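PDB 3K69: putative transcription regulator from Lactobacillus plantarum, which probably binds DNA as a dimeric winged helix-turn-helix regulator of the Rrf2 type and so controls transcription. Local coordinates for residues Y20-R25 against D142-L147; H136-A141 against G151-H156. One frame throughout, in Å; residues are numbered along the deposited sequence.

Contact 1 of 2, residues Y20-R25 against D142-L147; sequences YLDAHR and DLQADL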
ATOM      1  N   TYR A  20      -5.720  -4.227 -24.153  1.00 19.11           N
ATOM      2  CA  TYR A  20      -6.588  -3.820 -25.238  1.00 16.42           C
ATOM      3  C   TYR A  20      -5.794  -3.738 -26.537  1.00 19.91           C
ATOM      4  O   TYR A  20      -6.212  -4.297 -27.580  1.00 18.86           O
ATOM      5  CB  TYR A  20      -7.265  -2.489 -24.949  1.00 17.69           C
ATOM      6  CG  TYR A  20      -8.303  -2.131 -25.987  1.00 17.12           C
ATOM      7  CD1 TYR A  20      -9.630  -2.555 -25.835  1.00 21.57           C
ATOM      8  CD2 TYR A  20      -7.965  -1.405 -27.138  1.00 19.15           C
ATOM      9  CE1 TYR A  20     -10.615  -2.244 -26.786  1.00 20.41           C
ATOM     10  CE2 TYR A  20      -8.955  -1.093 -28.115  1.00 17.33           C
ATOM     11  CZ  TYR A  20     -10.276  -1.502 -27.914  1.00 13.74           C
ATOM     12  OH  TYR A  20     -11.263  -1.230 -28.849  1.00 14.97           O
ATOM     13  N   LEU A  21      -4.633  -3.086 -26.462  1.00 17.97           N
ATOM     14  CA  LEU A  21      -3.756  -2.972 -27.627  1.00 19.01           C
ATOM     15  C   LEU A  21      -3.238  -4.349 -28.137  1.00 19.07           C
ATOM     16  O   LEU A  21      -3.100  -4.547 -29.337  1.00 15.29           O
ATOM     17  CB  LEU A  21      -2.622  -1.986 -27.352  1.00 17.20           C
ATOM     18  CG  LEU A  21      -3.083  -0.527 -27.125  1.00 17.55           C
ATOM     19  CD1 LEU A  21      -1.980   0.359 -26.638  1.00 17.96           C
ATOM     20  CD2 LEU A  21      -3.788   0.093 -28.341  1.00 16.67           C
ATOM     21  N   ASP A  22      -2.990  -5.281 -27.224  1.00 17.71           N
ATOM     22  CA  ASP A  22      -2.596  -6.651 -27.566  1.00 19.45           C
ATOM     23  C   ASP A  22      -3.716  -7.337 -28.373  1.00 18.71           C
ATOM     24  O   ASP A  22      -3.415  -8.198 -29.167  1.00 20.25           O
ATOM     25  CB  ASP A  22      -2.309  -7.456 -26.280  1.00 19.72           C
ATOM     26  CG  ASP A  22      -1.968  -8.913 -26.545  1.00 23.50           C
ATOM     27  OD1 ASP A  22      -0.845  -9.169 -27.032  1.00 19.71           O
ATOM     28  OD2 ASP A  22      -2.808  -9.792 -26.249  1.00 22.56           O
ATOM     29  N   ALA A  23      -4.979  -6.961 -28.163  1.00 18.52           N
ATOM     30  CA  ALA A  23      -6.116  -7.576 -28.890  1.00 17.63           C
ATOM     31  C   ALA A  23      -6.312  -6.934 -30.248  1.00 17.70           C
ATOM     32  O   ALA A  23      -7.094  -7.401 -31.057  1.00 19.97           O
ATOM     33  CB  ALA A  23      -7.430  -7.499 -28.044  1.00 16.44           C
ATOM     34  N   HIS A  24      -5.587  -5.859 -30.533  1.00 17.61           N
ATOM     35  CA  HIS A  24      -5.815  -5.099 -31.744  1.00 17.12           C
ATOM     36  C   HIS A  24      -4.482  -4.690 -32.358  1.00 18.29           C
ATOM     37  O   HIS A  24      -4.288  -3.534 -32.717  1.00 15.06           O
ATOM     38  CB  HIS A  24      -6.663  -3.873 -31.410  1.00 18.83           C
ATOM     39  CG  HIS A  24      -8.068  -4.205 -31.025  1.00 18.47           C
ATOM     40  ND1 HIS A  24      -8.482  -4.296 -29.709  1.00 24.46           N
ATOM     41  CD2 HIS A  24      -9.138  -4.532 -31.781  1.00 19.60           C
ATOM     42  CE1 HIS A  24      -9.759  -4.640 -29.680  1.00 15.07           C
ATOM     43  NE2 HIS A  24     -10.181  -4.777 -30.923  1.00 22.03           N
ATOM     44  N   ARG A  25      -3.571  -5.656 -32.493  1.00 17.41           N
ATOM     45  CA  ARG A  25      -2.200  -5.368 -32.945  1.00 18.82           C
ATOM     46  C   ARG A  25      -2.150  -4.923 -34.398  1.00 19.80           C
ATOM     47  O   ARG A  25      -1.181  -4.307 -34.797  1.00 22.90           O
ATOM     48  CB  ARG A  25      -1.267  -6.564 -32.752  1.00 18.70           C
ATOM     49  CG  ARG A  25      -0.837  -6.757 -31.330  1.00 17.77           C
ATOM     50  CD  ARG A  25      -0.232  -8.130 -31.112  1.00 17.02           C
ATOM     51  NE  ARG A  25       0.162  -8.343 -29.721  1.00 22.20           N
ATOM     52  CZ  ARG A  25       1.345  -8.031 -29.184  1.00 25.06           C
ATOM     53  NH1 ARG A  25       2.300  -7.501 -29.910  1.00 19.52           N
ATOM     54  NH2 ARG A  25       1.579  -8.266 -27.906  1.00 26.86           N
ATOM     55  N   ASP A 142       1.865 -13.453 -17.622  1.00 19.36           N
ATOM     56  CA  ASP A 142       1.242 -14.072 -16.431  1.00 18.75           C
ATOM     57  C   ASP A 142      -0.108 -13.424 -16.157  1.00 18.88           C
ATOM     58  O   ASP A 142      -1.056 -14.095 -15.790  1.00 16.13           O
ATOM     59  CB  ASP A 142       2.137 -13.915 -15.201  1.00 20.10           C
ATOM     60  CG  ASP A 142       3.485 -14.615 -15.358  1.00 20.93           C
ATOM     61  OD1 ASP A 142       3.477 -15.816 -15.638  1.00 23.34           O
ATOM     62  OD2 ASP A 142       4.550 -13.974 -15.209  1.00 20.45           O
ATOM     63  N   LEU A 143      -0.203 -12.101 -16.323  1.00 20.74           N
ATOM     64  CA  LEU A 143      -1.447 -11.417 -16.018  1.00 18.76           C
ATOM     65  C   LEU A 143      -2.507 -11.806 -17.029  1.00 17.84           C
ATOM     66  O   LEU A 143      -3.632 -12.089 -16.668  1.00 17.76           O
ATOM     67  CB  LEU A 143      -1.279  -9.895 -15.918  1.00 16.20           C
ATOM     68  CG  LEU A 143      -2.469  -9.081 -15.351  1.00 21.99           C
ATOM     69  CD1 LEU A 143      -1.969  -7.826 -14.640  1.00 19.37           C
ATOM     70  CD2 LEU A 143      -3.503  -8.723 -16.426  1.00 16.76           C
ATOM     71  N   GLN A 144      -2.137 -11.842 -18.287  1.00 19.90           N
ATOM     72  CA  GLN A 144      -3.033 -12.339 -19.326  1.00 19.49           C
ATOM     73  C   GLN A 144      -3.460 -13.784 -19.129  1.00 18.88           C
ATOM     74  O   GLN A 144      -4.634 -14.121 -19.370  1.00 19.06           O
ATOM     75  CB  GLN A 144      -2.399 -12.173 -20.684  1.00 19.76           C
ATOM     76  CG  GLN A 144      -3.335 -12.605 -21.809  1.00 28.27           C
ATOM     77  CD  GLN A 144      -2.813 -12.134 -23.132  1.00 28.61           C
ATOM     78  OE1 GLN A 144      -1.793 -12.618 -23.571  1.00 30.90           O
ATOM     79  NE2 GLN A 144      -3.478 -11.168 -23.747  1.00 28.68           N
ATOM     80  N   ALA A 145      -2.529 -14.639 -18.690  1.00 16.81           N
ATOM     81  CA  ALA A 145      -2.863 -16.012 -18.252  1.00 17.15           C
ATOM     82  C   ALA A 145      -3.974 -16.094 -17.192  1.00 17.69           C
ATOM     83  O   ALA A 145      -4.877 -16.919 -17.302  1.00 18.30           O
ATOM     84  CB  ALA A 145      -1.594 -16.760 -17.771  1.00 17.36           C
ATOM     85  N   ASP A 146      -3.884 -15.258 -16.161  1.00 18.09           N
ATOM     86  CA  ASP A 146      -4.887 -15.178 -15.105  1.00 17.63           C
ATOM     87  C   ASP A 146      -6.268 -14.660 -15.597  1.00 18.86           C
ATOM     88  O   ASP A 146      -7.313 -15.146 -15.191  1.00 18.25           O
ATOM     89  CB  ASP A 146      -4.425 -14.262 -13.959  1.00 18.69           C
ATOM     90  CG  ASP A 146      -5.318 -14.401 -12.746  1.00 20.96           C
ATOM     91  OD1 ASP A 146      -5.121 -15.370 -11.969  1.00 21.61           O
ATOM     92  OD2 ASP A 146      -6.256 -13.597 -12.619  1.00 20.95           O
ATOM     93  N   LEU A 147      -6.234 -13.644 -16.444  1.00 17.88           N
ATOM     94  CA  LEU A 147      -7.427 -13.093 -17.095  1.00 19.18           C
ATOM     95  C   LEU A 147      -8.176 -14.162 -17.868  1.00 19.30           C
ATOM     96  O   LEU A 147      -9.401 -14.132 -17.912  1.00 18.64           O
ATOM     97  CB  LEU A 147      -6.986 -12.038 -18.083  1.00 19.47           C
ATOM     98  CG  LEU A 147      -7.917 -10.920 -18.494  1.00 34.45           C
ATOM     99  CD1 LEU A 147      -7.999  -9.814 -17.410  1.00 27.28           C
ATOM    100  CD2 LEU A 147      -7.377 -10.393 -19.835  1.00 26.21           C
TER
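Asp22 and Gln144 make this contact by themselves, reaching for each other from opposite directions across backbones whose CA atoms stay 10.0 Å apart. At the start of 20-25 the carbonyl O of Tyr20 accepts from Ala23 N on one face of the carbonyl plane and from His24 ND1 on the other, the imidazole bond measuring 3.1 Å between His24 ND1 and Tyr20 O. Asp22 comes next. Its CG lies anti to the backbone N (chi1 177°), which swings the carboxylate out toward helix 140-148. There OD2 takes a hydrogen bond of 2.9 Å from Gln144 NE2, nearly straight at 167°; OD2 lies in the plane of the Gln144 amide, whereas NE2 sits above the carboxylate plane, the two planes being 53° apart. A glutamine suits the far end because its extended chain spans the gap and brings an uncharged donor. The other oxygen, Asp22 OD1, lies in the guanidinium plane of Arg25 and is gripped side-on, NH2 at 2.7 Å using the anti lone pair of OD1 and NE coming from above the carboxylate plane. This salt bridge is likely to hold the carboxylate in rotation, so that OD2 stays presented to Gln144. With an alanine here, the guanidinium of Arg25 is likely to lose its charged mate and the Gln144 amide to be left free to turn. Arg25 NH2 also donates to Leu72 O, and Gln69 NE2 reaches Arg25 O, tying the turn to strand 67-69 and the residues after it. Leu143 and Leu147 pack on Leu19 of helix 9-22. An interhelical hydrogen bond thus extends a salt bridge between residues three apart, joining the N-terminal helix of a probable winged helix-turn-helix domain to a C-terminal helix.

Contact 2 of 2, residues H136-A141 against G151-H156; sequences HQFTMA and GTFLQH
Phe138 and Phe153 meet edge-to-face, a T-shaped pair with centroids 5.0 Å apart and planes at 79°. The edge of Phe153 points into one face of Phe138, with CE1 over the ring centre and 3.8 Å from Phe138 CG. Phe153 has CG beside its backbone N (chi1 -71°), a setting that carries the end of the ring closer to Phe138 than the start of its side chain suggests. Gln137 CB lies over the opposite face of Phe138, so an apolar methylene completes a sandwich. The second aromatic contact is oblique: His156, three residues after Phe153, brings CD2 to 3.7 Å from Phe138 CE1, using a carbon of the imidazole.

Helix starts frame the cluster on both segments. Thr139, at the N-cap of helix 140-148, accepts a weak bond from Ala141 N through OG1; a short hydroxyl side chain suits that place. Gly151, the N-cap of helix 152-160, has a positive phi (93°) at which a CB would crowd the carbonyl O of the residue before, so glycine fits.

Around the cluster, Tyr134 of helix 111-136 makes a further edge-to-face pair with Phe138, Leu79 of helix 79-86 packs on it, and Leu123 of the second subunit touches Phe153.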
ATOM      1  N   HIS A 136       7.329  -8.024  -9.172  1.00 16.10           N
ATOM      2  CA  HIS A 136       8.494  -8.370  -9.980  1.00 17.29           C
ATOM      3  C   HIS A 136       8.668  -9.838 -10.361  1.00 17.73           C
ATOM      4  O   HIS A 136       9.450 -10.137 -11.278  1.00 17.11           O
ATOM      5  CB  HIS A 136       9.795  -7.820  -9.351  1.00 19.54           C
ATOM      6  CG  HIS A 136       9.963  -6.358  -9.567  1.00 15.71           C
ATOM      7  ND1 HIS A 136      10.549  -5.838 -10.698  1.00 19.53           N
ATOM      8  CD2 HIS A 136       9.497  -5.298  -8.870  1.00 16.21           C
ATOM      9  CE1 HIS A 136      10.526  -4.517 -10.638  1.00 18.84           C
ATOM     10  NE2 HIS A 136       9.870  -4.168  -9.551  1.00 21.01           N
ATOM     11  N   GLN A 137       7.955 -10.732  -9.677  1.00 18.22           N
ATOM     12  CA  GLN A 137       7.918 -12.141 -10.020  1.00 19.31           C
ATOM     13  C   GLN A 137       7.224 -12.430 -11.331  1.00 18.28           C
ATOM     14  O   GLN A 137       7.411 -13.507 -11.862  1.00 17.05           O
ATOM     15  CB  GLN A 137       7.158 -12.975  -8.983  1.00 18.70           C
ATOM     16  CG  GLN A 137       7.628 -12.865  -7.559  1.00 21.33           C
ATOM     17  CD  GLN A 137       6.686 -13.594  -6.655  1.00 25.23           C
ATOM     18  OE1 GLN A 137       5.602 -13.102  -6.338  1.00 24.62           O
ATOM     19  NE2 GLN A 137       7.074 -14.802  -6.266  1.00 27.33           N
ATOM     20  N   PHE A 138       6.389 -11.517 -11.826  1.00 15.49           N
ATOM     21  CA  PHE A 138       5.491 -11.816 -12.944  1.00 16.35           C
ATOM     22  C   PHE A 138       5.697 -10.896 -14.110  1.00 14.84           C
ATOM     23  O   PHE A 138       6.310  -9.826 -13.982  1.00 18.00           O
ATOM     24  CB  PHE A 138       4.016 -11.685 -12.534  1.00 15.79           C
ATOM     25  CG  PHE A 138       3.653 -12.526 -11.350  1.00 18.50           C
ATOM     26  CD1 PHE A 138       3.643 -13.904 -11.446  1.00 17.49           C
ATOM     27  CD2 PHE A 138       3.389 -11.945 -10.136  1.00 15.69           C
ATOM     28  CE1 PHE A 138       3.343 -14.695 -10.328  1.00 23.23           C
ATOM     29  CE2 PHE A 138       3.118 -12.725  -9.031  1.00 19.78           C
ATOM     30  CZ  PHE A 138       3.075 -14.097  -9.141  1.00 19.95           C
ATOM     31  N   THR A 139       5.091 -11.294 -15.229  1.00 15.25           N
ATOM     32  CA  THR A 139       5.028 -10.477 -16.430  1.00 17.63           C
ATOM     33  C   THR A 139       3.588 -10.251 -16.803  1.00 17.90           C
ATOM     34  O   THR A 139       2.687 -10.848 -16.243  1.00 18.88           O
ATOM     35  CB  THR A 139       5.733 -11.109 -17.663  1.00 15.54           C
ATOM     36  OG1 THR A 139       4.963 -12.209 -18.148  1.00 19.01           O
ATOM     37  CG2 THR A 139       7.168 -11.543 -17.356  1.00 16.57           C
HETATM   38  N   MSE A 140       3.401  -9.392 -17.798  1.00 21.07           N
HETATM   39  CA  MSE A 140       2.095  -9.184 -18.392  1.00 20.71           C
HETATM   40  C   MSE A 140       1.530 -10.461 -19.015  1.00 17.89           C
HETATM   41  O   MSE A 140       0.312 -10.569 -19.116  1.00 15.81           O
HETATM   42  CB  MSE A 140       2.149  -8.064 -19.460  1.00 19.55           C
HETATM   43  CG  MSE A 140       2.114  -6.637 -18.907  1.00 24.98           C
HETATM   44 SE   MSE A 140       0.452  -6.194 -17.940  0.75 22.89          SE
HETATM   45  CE  MSE A 140      -0.851  -6.398 -19.470  1.00 19.19           C
ATOM     46  N   ALA A 141       2.391 -11.408 -19.445  1.00 16.31           N
ATOM     47  CA  ALA A 141       1.921 -12.685 -19.955  1.00 17.36           C
ATOM     48  C   ALA A 141       1.290 -13.507 -18.824  1.00 16.84           C
ATOM     49  O   ALA A 141       0.329 -14.193 -19.038  1.00 18.80           O
ATOM     50  CB  ALA A 141       3.090 -13.485 -20.634  1.00 17.06           C
ATOM     51  N   GLY A 151      -7.846 -17.573 -11.121  1.00 17.02           N
ATOM     52  CA  GLY A 151      -7.305 -18.288  -9.981  1.00 18.21           C
ATOM     53  C   GLY A 151      -5.841 -18.617 -10.127  1.00 18.18           C
ATOM     54  O   GLY A 151      -5.274 -19.285  -9.269  1.00 17.36           O
ATOM     55  N   THR A 152      -5.219 -18.171 -11.215  1.00 19.64           N
ATOM     56  CA  THR A 152      -3.792 -18.469 -11.465  1.00 21.04           C
ATOM     57  C   THR A 152      -2.873 -17.778 -10.432  1.00 20.32           C
ATOM     58  O   THR A 152      -1.955 -18.377  -9.918  1.00 18.11           O
ATOM     59  CB  THR A 152      -3.414 -18.081 -12.935  1.00 22.93           C
ATOM     60  OG1 THR A 152      -4.028 -19.009 -13.847  1.00 21.73           O
ATOM     61  CG2 THR A 152      -1.918 -18.079 -13.160  1.00 25.42           C
ATOM     62  N   PHE A 153      -3.135 -16.518 -10.111  1.00 17.58           N
ATOM     63  CA  PHE A 153      -2.377 -15.844  -9.052  1.00 17.91           C
ATOM     64  C   PHE A 153      -2.625 -16.456  -7.697  1.00 18.20           C
ATOM     65  O   PHE A 153      -1.694 -16.544  -6.893  1.00 16.34           O
ATOM     66  CB  PHE A 153      -2.648 -14.324  -9.013  1.00 18.40           C
ATOM     67  CG  PHE A 153      -2.066 -13.599 -10.166  1.00 15.84           C
ATOM     68  CD1 PHE A 153      -0.686 -13.569 -10.361  1.00 13.86           C
ATOM     69  CD2 PHE A 153      -2.876 -12.878 -11.039  1.00 23.49           C
ATOM     70  CE1 PHE A 153      -0.140 -12.906 -11.458  1.00 20.34           C
ATOM     71  CE2 PHE A 153      -2.326 -12.200 -12.118  1.00 17.16           C
ATOM     72  CZ  PHE A 153      -0.965 -12.208 -12.324  1.00 23.11           C
ATOM     73  N   LEU A 154      -3.861 -16.885  -7.449  1.00 18.60           N
ATOM     74  CA  LEU A 154      -4.209 -17.490  -6.165  1.00 18.08           C
ATOM     75  C   LEU A 154      -3.487 -18.824  -5.981  1.00 17.46           C
ATOM     76  O   LEU A 154      -3.004 -19.113  -4.902  1.00 19.54           O
ATOM     77  CB  LEU A 154      -5.723 -17.659  -5.992  1.00 18.59           C
ATOM     78  CG  LEU A 154      -6.557 -16.372  -5.892  1.00 17.84           C
ATOM     79  CD1 LEU A 154      -8.073 -16.666  -5.911  1.00 16.52           C
ATOM     80  CD2 LEU A 154      -6.133 -15.521  -4.646  1.00 15.91           C
ATOM     81  N   GLN A 155      -3.412 -19.607  -7.057  1.00 17.42           N
ATOM     82  CA  GLN A 155      -2.675 -20.871  -7.070  1.00 20.22           C
ATOM     83  C   GLN A 155      -1.171 -20.670  -6.871  1.00 20.13           C
ATOM     84  O   GLN A 155      -0.561 -21.376  -6.082  1.00 23.21           O
ATOM     85  CB  GLN A 155      -2.969 -21.648  -8.348  1.00 18.36           C
ATOM     86  CG  GLN A 155      -2.428 -23.072  -8.356  1.00 28.50           C
ATOM     87  CD  GLN A 155      -2.940 -23.911  -7.190  1.00 32.26           C
ATOM     88  OE1 GLN A 155      -4.140 -24.200  -7.093  1.00 39.97           O
ATOM     89  NE2 GLN A 155      -2.031 -24.302  -6.294  1.00 31.29           N
ATOM     90  N   HIS A 156      -0.585 -19.688  -7.538  1.00 17.80           N
ATOM     91  CA  HIS A 156       0.832 -19.322  -7.307  1.00 19.86           C
ATOM     92  C   HIS A 156       1.102 -19.013  -5.808  1.00 20.31           C
ATOM     93  O   HIS A 156       2.119 -19.407  -5.258  1.00 19.49           O
ATOM     94  CB  HIS A 156       1.236 -18.084  -8.138  1.00 20.78           C
ATOM     95  CG  HIS A 156       1.404 -18.316  -9.620  1.00 30.64           C
ATOM     96  ND1 HIS A 156       2.084 -19.395 -10.151  1.00 26.75           N
ATOM     97  CD2 HIS A 156       1.059 -17.537 -10.683  1.00 33.48           C
ATOM     98  CE1 HIS A 156       2.114 -19.289 -11.470  1.00 35.52           C
ATOM     99  NE2 HIS A 156       1.502 -18.171 -11.820  1.00 27.68           N
TER

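Contacts 1 and 2 lie about 13 Å apart, centre to centre, and share helix 140-148. Along the chain their segments alternate: 20-25, 136-141, 142-147, then 151-156. The shared helix thus faces helix 9-22 through contact 1, while the residues leading into it meet helix 152-160 in contact 2. The two also touch directly: Asp146 OD1 probably accepts a hydrogen bond from Phe153 N at 3.0 Å, and Leu143 CA packs 3.8 Å from Phe153 CZ. Both contacts border the second subunit, where Thr119 of that subunit hydrogen-bonds through OG1 to Asp146 OD2. The C-terminal helices are therefore placed to connect the N-terminal domain with the dimer interface.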